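Local atomic coordinates of 2-oxoglutarate carboxylase small subunit (PDB entry 7KCT), a protein that belongs to the biotin carboxylase family, combining an ATP-grasp domain with a biotin carboxylase C-terminal domain, and is seen here with bound ADP and magnesium. Residues I343-N348 with P428-I433; A395-W400 with E416-S421; F372-E377 with V408-S413. All coordinates share one frame; numbering follows the deposited sequence.

Overall arrangement
All three contacts lie in the biotin carboxylase C-terminal domain, on one antiparallel sheet whose strands 341-351, 393-401 and 374-378 lie side by side. Interactions 1 and 2 are buried and rest on apolar side chains, with Leu-430 against one strand and Tyr-418 against its neighbour. Interaction 3 is only partly buried and is governed by an arginine, its aromatic neighbour and backbone carbonyls. Interactions 2 and 3 both reach the second subunit, and in 3 the central arginine itself pairs with it. Helix 404-417 supplies segments to interactions 2 and 3, while Met-411 from it also touches Cys-345 of interaction 1. Interaction 1 includes Arg-346, which binds ADP.

Interaction 1 of 3, residues I343-N348 with P428-I433; sequences IECRIN and PLLINI. With ADP (adenosine-5'-diphosphate), chain D.
Leu-430 reaches from helix 427-435 to strand 341-351 and touches three consecutive residues with one methyl. Its CD1 lies 3.8 Å from Cys-345 CB and 3.9 Å from Ile-347 CD1, and it also sits 3.4 Å from the backbone oxygen of Arg-346. The other methyl, CD2, approaches Cys-345 CB at 4.2 Å. With CG turned anti to the carbonyl carbon (chi1 -63°), the branched end of Leu-430 is carried out from the helix toward the strand. A leucine suits this place because its two methyls can spread over the small Cys-345 and still meet the Ile-347 side chain. The short segments run nearly antiparallel, at 156°, with their axes 9.6 Å apart.

The carbonyl oxygen of Arg-346 is polar yet buried, and it is satisfied by the hydroxyl of Thr-426, just ahead of the helix. Leu-415 and Val-247 also pack on Leu-430, continuing the apolar layer.

The Arg-346 side chain leads away from the helix, extended from CG to NE, and delivers its guanidinium to ADP. NH1 gives a fairly straight bond of 3.1 Å to ADP O1A (161°), and NH2 one of 2.9 Å to ADP O3A; a longer, weak bond links NH1 to ADP O3A as well. The same group forms salt bridges through NE with Glu-248 and through NH2 with Glu-304, so the two carboxylates and the nucleotide together fix the orientation of the guanidinium.

The strand carries helix packing through Cys-345 and Ile-347, while Arg-346 reaches away from the helix into the ADP pocket of the biotin carboxylase C-terminal domain.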
loop_
_atom_site.group_PDB
_atom_site.type_symbol
_atom_site.label_atom_id
_atom_site.label_comp_id
_atom_site.label_asym_id
_atom_site.label_seq_id
_atom_site.Cartn_x
_atom_site.Cartn_y
_atom_site.Cartn_z
ATOM N N ILE A 343 1.873 -11.909 -2.501
ATOM C CA ILE A 343 0.989 -12.832 -1.827
ATOM C C ILE A 343 -0.241 -12.045 -1.410
ATOM O O ILE A 343 -0.121 -10.919 -0.911
ATOM C CB ILE A 343 1.673 -13.464 -0.589
ATOM C CG1 ILE A 343 3.010 -14.111 -0.924
ATOM C CG2 ILE A 343 0.807 -14.532 0.032
ATOM C CD1 ILE A 343 3.772 -14.656 0.315
ATOM N N GLU A 344 -1.408 -12.654 -1.581
ATOM C CA GLU A 344 -2.679 -12.141 -1.139
ATOM C C GLU A 344 -3.320 -13.128 -0.181
ATOM O O GLU A 344 -3.420 -14.326 -0.470
ATOM C CB GLU A 344 -3.633 -11.871 -2.333
ATOM C CG GLU A 344 -5.123 -11.675 -1.903
ATOM C CD GLU A 344 -6.064 -11.301 -3.057
ATOM O OE1 GLU A 344 -6.926 -12.107 -3.506
ATOM O OE2 GLU A 344 -5.966 -10.154 -3.504
ATOM N N CYS A 345 -3.851 -12.611 0.914
ATOM C CA CYS A 345 -4.621 -13.401 1.851
ATOM C C CYS A 345 -6.018 -12.813 1.950
ATOM O O CYS A 345 -6.171 -11.596 2.074
ATOM C CB CYS A 345 -3.953 -13.469 3.214
ATOM S SG CYS A 345 -2.352 -14.292 3.252
ATOM N N ARG A 346 -7.024 -13.677 1.865
ATOM C CA ARG A 346 -8.409 -13.265 2.033
ATOM C C ARG A 346 -8.712 -13.242 3.509
ATOM O O ARG A 346 -8.549 -14.264 4.192
ATOM C CB ARG A 346 -9.362 -14.208 1.315
ATOM C CG ARG A 346 -8.982 -14.365 -0.131
ATOM C CD ARG A 346 -10.170 -14.802 -0.912
ATOM N NE ARG A 346 -9.833 -15.092 -2.299
ATOM C CZ ARG A 346 -10.746 -15.440 -3.183
ATOM N NH1 ARG A 346 -12.014 -15.506 -2.779
ATOM N NH2 ARG A 346 -10.400 -15.755 -4.430
ATOM N N ILE A 347 -9.128 -12.079 3.996
ATOM C CA ILE A 347 -9.546 -11.899 5.381
ATOM C C ILE A 347 -11.057 -12.044 5.375
ATOM O O ILE A 347 -11.767 -11.107 4.998
ATOM C CB ILE A 347 -9.157 -10.532 5.948
ATOM C CG1 ILE A 347 -7.741 -10.154 5.558
ATOM C CG2 ILE A 347 -9.375 -10.516 7.422
ATOM C CD1 ILE A 347 -6.774 -11.019 6.058
ATOM N N ASN A 348 -11.552 -13.212 5.785
ATOM C CA ASN A 348 -12.973 -13.500 5.774
ATOM C C ASN A 348 -13.510 -13.495 7.191
ATOM O O ASN A 348 -12.804 -13.836 8.152
ATOM C CB ASN A 348 -13.284 -14.870 5.136
ATOM C CG ASN A 348 -12.799 -14.990 3.713
ATOM O OD1 ASN A 348 -12.911 -14.064 2.918
ATOM N ND2 ASN A 348 -12.261 -16.160 3.375
ATOM N N PRO A 428 -5.931 -15.431 12.331
ATOM C CA PRO A 428 -5.013 -16.327 13.067
ATOM C C PRO A 428 -4.583 -17.555 12.244
ATOM O O PRO A 428 -3.413 -17.970 12.299
ATOM C CB PRO A 428 -5.812 -16.726 14.309
ATOM C CG PRO A 428 -6.920 -15.652 14.456
ATOM C CD PRO A 428 -7.197 -15.185 13.047
ATOM N N LEU A 429 -5.502 -18.155 11.486
ATOM C CA LEU A 429 -5.100 -19.260 10.604
ATOM C C LEU A 429 -4.074 -18.799 9.590
ATOM O O LEU A 429 -3.107 -19.504 9.306
ATOM C CB LEU A 429 -6.330 -19.839 9.902
ATOM C CG LEU A 429 -6.075 -20.806 8.753
ATOM C CD1 LEU A 429 -5.829 -22.197 9.343
ATOM C CD2 LEU A 429 -7.239 -20.804 7.801
ATOM N N LEU A 430 -4.293 -17.629 8.981
ATOM C CA LEU A 430 -3.363 -17.172 7.963
ATOM C C LEU A 430 -1.973 -16.937 8.537
ATOM O O LEU A 430 -0.952 -17.181 7.858
ATOM C CB LEU A 430 -3.918 -15.909 7.305
ATOM C CG LEU A 430 -5.246 -16.120 6.561
ATOM C CD1 LEU A 430 -5.902 -14.796 6.251
ATOM C CD2 LEU A 430 -5.020 -16.930 5.264
ATOM N N ILE A 431 -1.900 -16.437 9.770
ATOM C CA ILE A 431 -0.595 -16.236 10.402
ATOM C C ILE A 431 0.151 -17.561 10.491
ATOM O O ILE A 431 1.364 -17.642 10.225
ATOM C CB ILE A 431 -0.773 -15.585 11.789
ATOM C CG1 ILE A 431 -1.235 -14.127 11.653
ATOM C CG2 ILE A 431 0.506 -15.665 12.588
ATOM C CD1 ILE A 431 -1.795 -13.519 12.950
ATOM N N ASN A 432 -0.565 -18.622 10.871
ATOM C CA ASN A 432 0.087 -19.926 11.042
ATOM C C ASN A 432 0.568 -20.492 9.711
ATOM O O ASN A 432 1.578 -21.195 9.661
ATOM C CB ASN A 432 -0.867 -20.912 11.727
ATOM C CG ASN A 432 -0.970 -20.699 13.235
ATOM O OD1 ASN A 432 -0.119 -20.077 13.835
ATOM N ND2 ASN A 432 -2.010 -21.220 13.836
ATOM N N ILE A 433 -0.182 -20.267 8.628
ATOM C CA ILE A 433 0.290 -20.674 7.306
ATOM C C ILE A 433 1.611 -19.992 6.979
ATOM O O ILE A 433 2.579 -20.636 6.543
ATOM C CB ILE A 433 -0.797 -20.388 6.251
ATOM C CG1 ILE A 433 -2.078 -21.170 6.583
ATOM C CG2 ILE A 433 -0.280 -20.716 4.881
ATOM C CD1 ILE A 433 -3.271 -20.909 5.652
HETATM P PB ADP D . -12.433 -15.830 -7.875
HETATM O O1B ADP D . -12.621 -14.392 -8.322
HETATM O O2B ADP D . -11.063 -16.465 -7.804
HETATM O O3B ADP D . -13.524 -16.772 -8.275
HETATM P PA ADP D . -14.130 -16.552 -5.603
HETATM O O1A ADP D . -14.591 -16.314 -4.205
HETATM O O2A ADP D . -14.415 -17.831 -6.372
HETATM O O3A ADP D . -12.753 -15.905 -6.051
HETATM O "O5'" ADP D . -15.507 -15.461 -6.500
HETATM C "C5'" ADP D . -16.042 -14.403 -5.598
HETATM C "C4'" ADP D . -17.497 -14.282 -5.618
HETATM O "O4'" ADP D . -18.128 -14.693 -6.811
HETATM C "C3'" ADP D . -17.932 -15.283 -4.399
HETATM O "O3'" ADP D . -18.953 -14.736 -3.756
HETATM C "C2'" ADP D . -18.294 -16.521 -5.309
HETATM O "O2'" ADP D . -19.294 -17.263 -4.789
HETATM C "C1'" ADP D . -18.948 -15.711 -6.468
HETATM N N9 ADP D . -18.952 -16.422 -7.812
HETATM C C8 ADP D . -17.878 -17.030 -8.507
HETATM N N7 ADP D . -18.253 -17.595 -9.684
HETATM C C5 ADP D . -19.598 -17.308 -9.778
HETATM C C6 ADP D . -20.539 -17.632 -10.774
HETATM N N6 ADP D . -20.161 -18.340 -11.896
HETATM N N1 ADP D . -21.848 -17.239 -10.639
HETATM C C2 ADP D . -22.137 -16.556 -9.468
HETATM N N3 ADP D . -21.348 -16.179 -8.430
HETATM C C4 ADP D . -20.056 -16.578 -8.631
#

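Interaction 2 of 3, residues A395-W400 with E416-S421; sequences AKLIVW and ETYEIS
Tyr-418 meets strand 393-401 through Leu-397 and Ala-395, and the apolar part of the contact rests on these two residues. Leu-397 CD2 comes to the edge of the ring, near its plane, 4.2 Å from Tyr-418 CD2, and the leucine and the tyrosine point opposite ways as they pass. Farther out, Ala-395 CB lies 4.0 Å from Tyr-418 CZ, approaching obliquely. The ring gets there because CG stands anti to the backbone N (chi1 -154°), which carries it from the turn after helix 404-417 toward the sheet. Leu-397 also packs on Met-411 and Leu-415 of that helix, so it fills the layer between helix and sheet.

The polar part belongs to the phenol. The modelled approach of its oxygen to Ala-395 CB is unusually tight and doubtful in detail; alanine adds no bulk beyond CB beside the phenol. The hydroxyl is hydrogen-bonded to that of Tyr-366, which satisfies it within this buried setting.

On either side of Tyr-418 in sequence, Glu-416 and Glu-419 form salt bridges with Lys-31 and Arg-49 of the second subunit.

Tyrosine therefore does two jobs here: its hydrocarbon ring packs against the strand while its hydroxyl carries a polar link, so the buried hydroxyl keeps a hydrogen-bonding partner, Tyr-366.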
loop_
_atom_site.group_PDB
_atom_site.type_symbol
_atom_site.label_atom_id
_atom_site.label_comp_id
_atom_site.label_asym_id
_atom_site.label_seq_id
_atom_site.Cartn_x
_atom_site.Cartn_y
_atom_site.Cartn_z
ATOM N N ALA A 395 -11.638 -8.088 3.745
ATOM C CA ALA A 395 -10.486 -7.345 3.271
ATOM C C ALA A 395 -9.600 -8.330 2.535
ATOM O O ALA A 395 -9.687 -9.543 2.751
ATOM C CB ALA A 395 -9.727 -6.689 4.419
ATOM N N LYS A 396 -8.829 -7.810 1.605
ATOM C CA LYS A 396 -7.737 -8.548 0.972
ATOM C C LYS A 396 -6.465 -7.850 1.392
ATOM O O LYS A 396 -6.338 -6.624 1.229
ATOM C CB LYS A 396 -7.849 -8.579 -0.551
ATOM C CG LYS A 396 -9.226 -9.000 -1.022
ATOM C CD LYS A 396 -9.316 -9.255 -2.533
ATOM C CE LYS A 396 -9.113 -7.992 -3.360
ATOM N NZ LYS A 396 -9.868 -8.078 -4.636
ATOM N N LEU A 397 -5.565 -8.585 2.005
ATOM C CA LEU A 397 -4.254 -8.067 2.346
ATOM C C LEU A 397 -3.267 -8.553 1.293
ATOM O O LEU A 397 -3.152 -9.757 1.076
ATOM C CB LEU A 397 -3.843 -8.535 3.731
ATOM C CG LEU A 397 -2.537 -8.045 4.302
ATOM C CD1 LEU A 397 -2.587 -6.561 4.290
ATOM C CD2 LEU A 397 -2.444 -8.669 5.717
ATOM N N ILE A 398 -2.562 -7.631 0.641
ATOM C CA ILE A 398 -1.645 -7.971 -0.450
ATOM C C ILE A 398 -0.276 -7.448 -0.118
ATOM O O ILE A 398 -0.149 -6.298 0.317
ATOM C CB ILE A 398 -2.109 -7.384 -1.791
ATOM C CG1 ILE A 398 -3.506 -7.879 -2.098
ATOM C CG2 ILE A 398 -1.103 -7.746 -2.920
ATOM C CD1 ILE A 398 -4.523 -6.780 -2.157
ATOM N N VAL A 399 0.762 -8.274 -0.310
ATOM C CA VAL A 399 2.113 -7.801 -0.091
ATOM C C VAL A 399 2.962 -8.102 -1.310
ATOM O O VAL A 399 2.616 -8.931 -2.160
ATOM C CB VAL A 399 2.815 -8.366 1.177
ATOM C CG1 VAL A 399 1.929 -8.168 2.392
ATOM C CG2 VAL A 399 3.268 -9.861 1.019
ATOM N N TRP A 400 4.068 -7.378 -1.397
ATOM C CA TRP A 400 5.051 -7.563 -2.465
ATOM C C TRP A 400 6.448 -7.526 -1.857
ATOM O O TRP A 400 6.696 -6.760 -0.924
ATOM C CB TRP A 400 4.940 -6.470 -3.582
ATOM C CG TRP A 400 6.052 -6.632 -4.655
ATOM C CD1 TRP A 400 5.977 -7.355 -5.801
ATOM C CD2 TRP A 400 7.365 -6.073 -4.628
ATOM N NE1 TRP A 400 7.172 -7.280 -6.506
ATOM C CE2 TRP A 400 8.044 -6.509 -5.784
ATOM C CE3 TRP A 400 8.028 -5.223 -3.748
ATOM C CZ2 TRP A 400 9.360 -6.152 -6.051
ATOM C CZ3 TRP A 400 9.315 -4.880 -4.009
ATOM C CH2 TRP A 400 9.971 -5.337 -5.158
ATOM N N GLU A 416 -0.138 -10.077 11.583
ATOM C CA GLU A 416 -0.023 -9.970 13.039
ATOM C C GLU A 416 -0.417 -8.592 13.534
ATOM O O GLU A 416 -0.747 -8.442 14.709
ATOM C CB GLU A 416 1.401 -10.319 13.439
ATOM C CG GLU A 416 1.680 -11.823 13.505
ATOM C CD GLU A 416 3.186 -12.102 13.559
ATOM O OE1 GLU A 416 3.982 -11.174 13.326
ATOM O OE2 GLU A 416 3.581 -13.261 13.758
ATOM N N THR A 417 -0.416 -7.585 12.680
ATOM C CA THR A 417 -0.809 -6.249 13.125
ATOM C C THR A 417 -2.205 -5.829 12.671
ATOM O O THR A 417 -2.665 -4.755 13.050
ATOM C CB THR A 417 0.218 -5.211 12.668
ATOM O OG1 THR A 417 0.169 -5.050 11.250
ATOM C CG2 THR A 417 1.603 -5.618 13.083
ATOM N N TYR A 418 -2.911 -6.677 11.929
ATOM C CA TYR A 418 -4.251 -6.376 11.460
ATOM C C TYR A 418 -5.239 -6.725 12.571
ATOM O O TYR A 418 -5.531 -7.906 12.801
ATOM C CB TYR A 418 -4.542 -7.161 10.182
ATOM C CG TYR A 418 -5.575 -6.557 9.233
ATOM C CD1 TYR A 418 -6.641 -5.802 9.690
ATOM C CD2 TYR A 418 -5.449 -6.744 7.859
ATOM C CE1 TYR A 418 -7.563 -5.251 8.800
ATOM C CE2 TYR A 418 -6.380 -6.244 6.969
ATOM C CZ TYR A 418 -7.436 -5.493 7.432
ATOM O OH TYR A 418 -8.334 -4.972 6.502
ATOM N N GLU A 419 -5.793 -5.701 13.225
ATOM C CA GLU A 419 -6.702 -5.902 14.357
ATOM C C GLU A 419 -8.146 -5.844 13.866
ATOM O O GLU A 419 -8.558 -4.828 13.284
ATOM C CB GLU A 419 -6.502 -4.852 15.458
ATOM C CG GLU A 419 -7.433 -5.149 16.690
ATOM C CD GLU A 419 -7.145 -4.322 17.914
ATOM O OE1 GLU A 419 -7.556 -4.731 19.035
ATOM O OE2 GLU A 419 -6.559 -3.255 17.748
ATOM N N ILE A 420 -8.918 -6.913 14.136
ATOM C CA ILE A 420 -10.361 -6.985 13.857
ATOM C C ILE A 420 -11.006 -7.694 15.041
ATOM O O ILE A 420 -10.654 -8.842 15.333
ATOM C CB ILE A 420 -10.718 -7.753 12.564
ATOM C CG1 ILE A 420 -9.963 -7.157 11.364
ATOM C CG2 ILE A 420 -12.225 -7.689 12.234
ATOM C CD1 ILE A 420 -10.152 -7.787 10.003
ATOM N N SER A 421 -11.884 -7.006 15.764
ATOM C CA SER A 421 -12.655 -7.691 16.790
ATOM C C SER A 421 -14.137 -7.546 16.474
ATOM O O SER A 421 -14.588 -6.661 15.727
ATOM C CB SER A 421 -12.374 -7.165 18.223
ATOM O OG SER A 421 -13.018 -5.942 18.383
#

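Interaction 3 of 3, residues F372-E377 with V408-S413; sequences FGIRVE and VDRMRS
Arg-410, on helix 404-417, has the largest buried surface of the contact and lies against Phe-372 and Gly-373, just before strand 374-378. Its CG stands anti to the backbone N (chi1 175°), and a bend at the third torsion turns the guanidinium toward the loop. There the carbonyl oxygen of Phe-372 sits over one face of the group, offset toward the rim, 3.4 Å from Arg-410 NE. The angle is too poor for a hydrogen bond, so this is a polar contact of carbonyl on a cationic face.

Phe-372 adds its ring. Arg-410 NH2 lies 3.6 Å from Phe-372 CD1 in an oblique approach, while NH1 comes in at the ring edge, 3.7 Å from the same CD1. Ring and guanidinium planes are 57° apart, so the two do not stack flat. Gly-373, at a positive phi of 74°, has no side chain to stand between loop and arginine, and its carbonyl oxygen is 3.8 Å from Arg-410 CD. The aliphatic part of Arg-410 is used as well: its CG lies 4.3 Å from Ile-374 CG1, giving that buried side chain a hydrocarbon neighbour.

The polar end has partners beyond these segments. NH1 is hydrogen-bonded to the carbonyl oxygen of Trp-400 on strand 393-401, and NH2 forms a salt bridge with Glu-32 of the second subunit.

Phe-372 also packs on Gly-313 of the second subunit, and Ile-374 on its Arg-28. An arginine joining helix, edge of sheet and partner chain in this way marks the subunit interface, consistent with the homodimers known for biotin carboxylases.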
loop_
_atom_site.group_PDB
_atom_site.type_symbol
_atom_site.label_atom_id
_atom_site.label_comp_id
_atom_site.label_asym_id
_atom_site.label_seq_id
_atom_site.Cartn_x
_atom_site.Cartn_y
_atom_site.Cartn_z
ATOM N N PHE A 372 5.712 -0.214 3.586
ATOM C CA PHE A 372 6.456 -0.529 2.377
ATOM C C PHE A 372 6.027 -1.915 1.908
ATOM O O PHE A 372 6.044 -2.878 2.683
ATOM C CB PHE A 372 7.956 -0.462 2.717
ATOM C CG PHE A 372 8.889 -0.783 1.568
ATOM C CD1 PHE A 372 9.037 -2.090 1.098
ATOM C CD2 PHE A 372 9.636 0.215 0.984
ATOM C CE1 PHE A 372 9.899 -2.375 0.025
ATOM C CE2 PHE A 372 10.510 -0.058 -0.084
ATOM C CZ PHE A 372 10.640 -1.346 -0.560
ATOM N N GLY A 373 5.579 -2.002 0.660
ATOM C CA GLY A 373 5.171 -3.268 0.084
ATOM C C GLY A 373 3.849 -3.838 0.563
ATOM O O GLY A 373 3.564 -5.005 0.291
ATOM N N ILE A 374 3.000 -3.042 1.209
ATOM C CA ILE A 374 1.705 -3.506 1.693
ATOM C C ILE A 374 0.579 -2.759 0.962
ATOM O O ILE A 374 0.599 -1.523 0.855
ATOM C CB ILE A 374 1.633 -3.332 3.217
ATOM C CG1 ILE A 374 2.600 -4.266 3.968
ATOM C CG2 ILE A 374 0.231 -3.561 3.714
ATOM C CD1 ILE A 374 2.732 -3.917 5.476
ATOM N N ARG A 375 -0.405 -3.506 0.491
ATOM C CA ARG A 375 -1.612 -2.942 -0.101
ATOM C C ARG A 375 -2.795 -3.585 0.586
ATOM O O ARG A 375 -2.796 -4.790 0.864
ATOM C CB ARG A 375 -1.618 -3.185 -1.634
ATOM C CG ARG A 375 -2.892 -2.932 -2.384
ATOM C CD ARG A 375 -2.676 -3.235 -3.860
ATOM N NE ARG A 375 -3.905 -3.176 -4.618
ATOM C CZ ARG A 375 -3.985 -3.397 -5.917
ATOM N NH1 ARG A 375 -2.894 -3.715 -6.633
ATOM N NH2 ARG A 375 -5.155 -3.308 -6.484
ATOM N N VAL A 376 -3.818 -2.794 0.843
ATOM C CA VAL A 376 -5.019 -3.284 1.486
ATOM C C VAL A 376 -6.196 -2.933 0.601
ATOM O O VAL A 376 -6.341 -1.769 0.205
ATOM C CB VAL A 376 -5.227 -2.694 2.888
ATOM C CG1 VAL A 376 -6.520 -3.294 3.503
ATOM C CG2 VAL A 376 -4.049 -3.005 3.761
ATOM N N GLU A 377 -7.031 -3.928 0.299
ATOM C CA GLU A 377 -8.302 -3.744 -0.402
ATOM C C GLU A 377 -9.423 -4.041 0.596
ATOM O O GLU A 377 -9.576 -5.177 1.057
ATOM C CB GLU A 377 -8.402 -4.645 -1.632
ATOM C CG GLU A 377 -7.297 -4.407 -2.660
ATOM C CD GLU A 377 -7.552 -3.212 -3.617
ATOM O OE1 GLU A 377 -8.729 -2.734 -3.808
ATOM O OE2 GLU A 377 -6.537 -2.753 -4.192
ATOM N N VAL A 408 6.827 -13.713 2.371
ATOM C CA VAL A 408 6.199 -14.455 3.460
ATOM C C VAL A 408 6.339 -13.704 4.788
ATOM O O VAL A 408 5.366 -13.573 5.551
ATOM C CB VAL A 408 6.806 -15.867 3.549
ATOM C CG1 VAL A 408 6.208 -16.613 4.731
ATOM C CG2 VAL A 408 6.563 -16.652 2.265
ATOM N N ASP A 409 7.559 -13.239 5.091
ATOM C CA ASP A 409 7.821 -12.510 6.336
ATOM C C ASP A 409 7.008 -11.223 6.383
ATOM O O ASP A 409 6.378 -10.901 7.403
ATOM C CB ASP A 409 9.314 -12.175 6.460
ATOM C CG ASP A 409 10.230 -13.410 6.545
ATOM O OD1 ASP A 409 9.817 -14.482 7.041
ATOM O OD2 ASP A 409 11.398 -13.289 6.145
ATOM N N ARG A 410 6.915 -10.535 5.243
ATOM C CA ARG A 410 6.154 -9.297 5.187
ATOM C C ARG A 410 4.671 -9.557 5.409
ATOM O O ARG A 410 3.999 -8.779 6.090
ATOM C CB ARG A 410 6.387 -8.610 3.837
ATOM C CG ARG A 410 5.554 -7.359 3.607
ATOM C CD ARG A 410 6.252 -6.554 2.488
ATOM N NE ARG A 410 7.462 -5.967 3.053
ATOM C CZ ARG A 410 8.544 -5.605 2.376
ATOM N NH1 ARG A 410 8.634 -5.814 1.070
ATOM N NH2 ARG A 410 9.558 -5.069 3.029
ATOM N N MET A 411 4.135 -10.653 4.854
ATOM C CA MET A 411 2.721 -10.974 5.053
ATOM C C MET A 411 2.432 -11.423 6.489
ATOM O O MET A 411 1.415 -11.029 7.078
ATOM C CB MET A 411 2.283 -12.066 4.057
ATOM C CG MET A 411 0.866 -12.560 4.269
ATOM S SD MET A 411 -0.454 -11.340 3.942
ATOM C CE MET A 411 -0.450 -11.323 2.167
ATOM N N ARG A 412 3.246 -12.324 7.034
ATOM C CA ARG A 412 3.107 -12.680 8.447
ATOM C C ARG A 412 3.041 -11.425 9.337
ATOM O O ARG A 412 2.198 -11.319 10.220
ATOM C CB ARG A 412 4.285 -13.540 8.875
ATOM C CG ARG A 412 4.208 -14.097 10.327
ATOM C CD ARG A 412 5.573 -14.563 10.875
ATOM N NE ARG A 412 6.593 -13.488 10.908
ATOM C CZ ARG A 412 7.703 -13.472 10.168
ATOM N NH1 ARG A 412 7.956 -14.457 9.321
ATOM N NH2 ARG A 412 8.587 -12.480 10.271
ATOM N N SER A 413 3.939 -10.477 9.119
ATOM C CA SER A 413 4.024 -9.285 9.961
ATOM C C SER A 413 2.841 -8.346 9.767
ATOM O O SER A 413 2.434 -7.655 10.707
ATOM C CB SER A 413 5.315 -8.520 9.668
ATOM O OG SER A 413 6.421 -9.292 10.035
#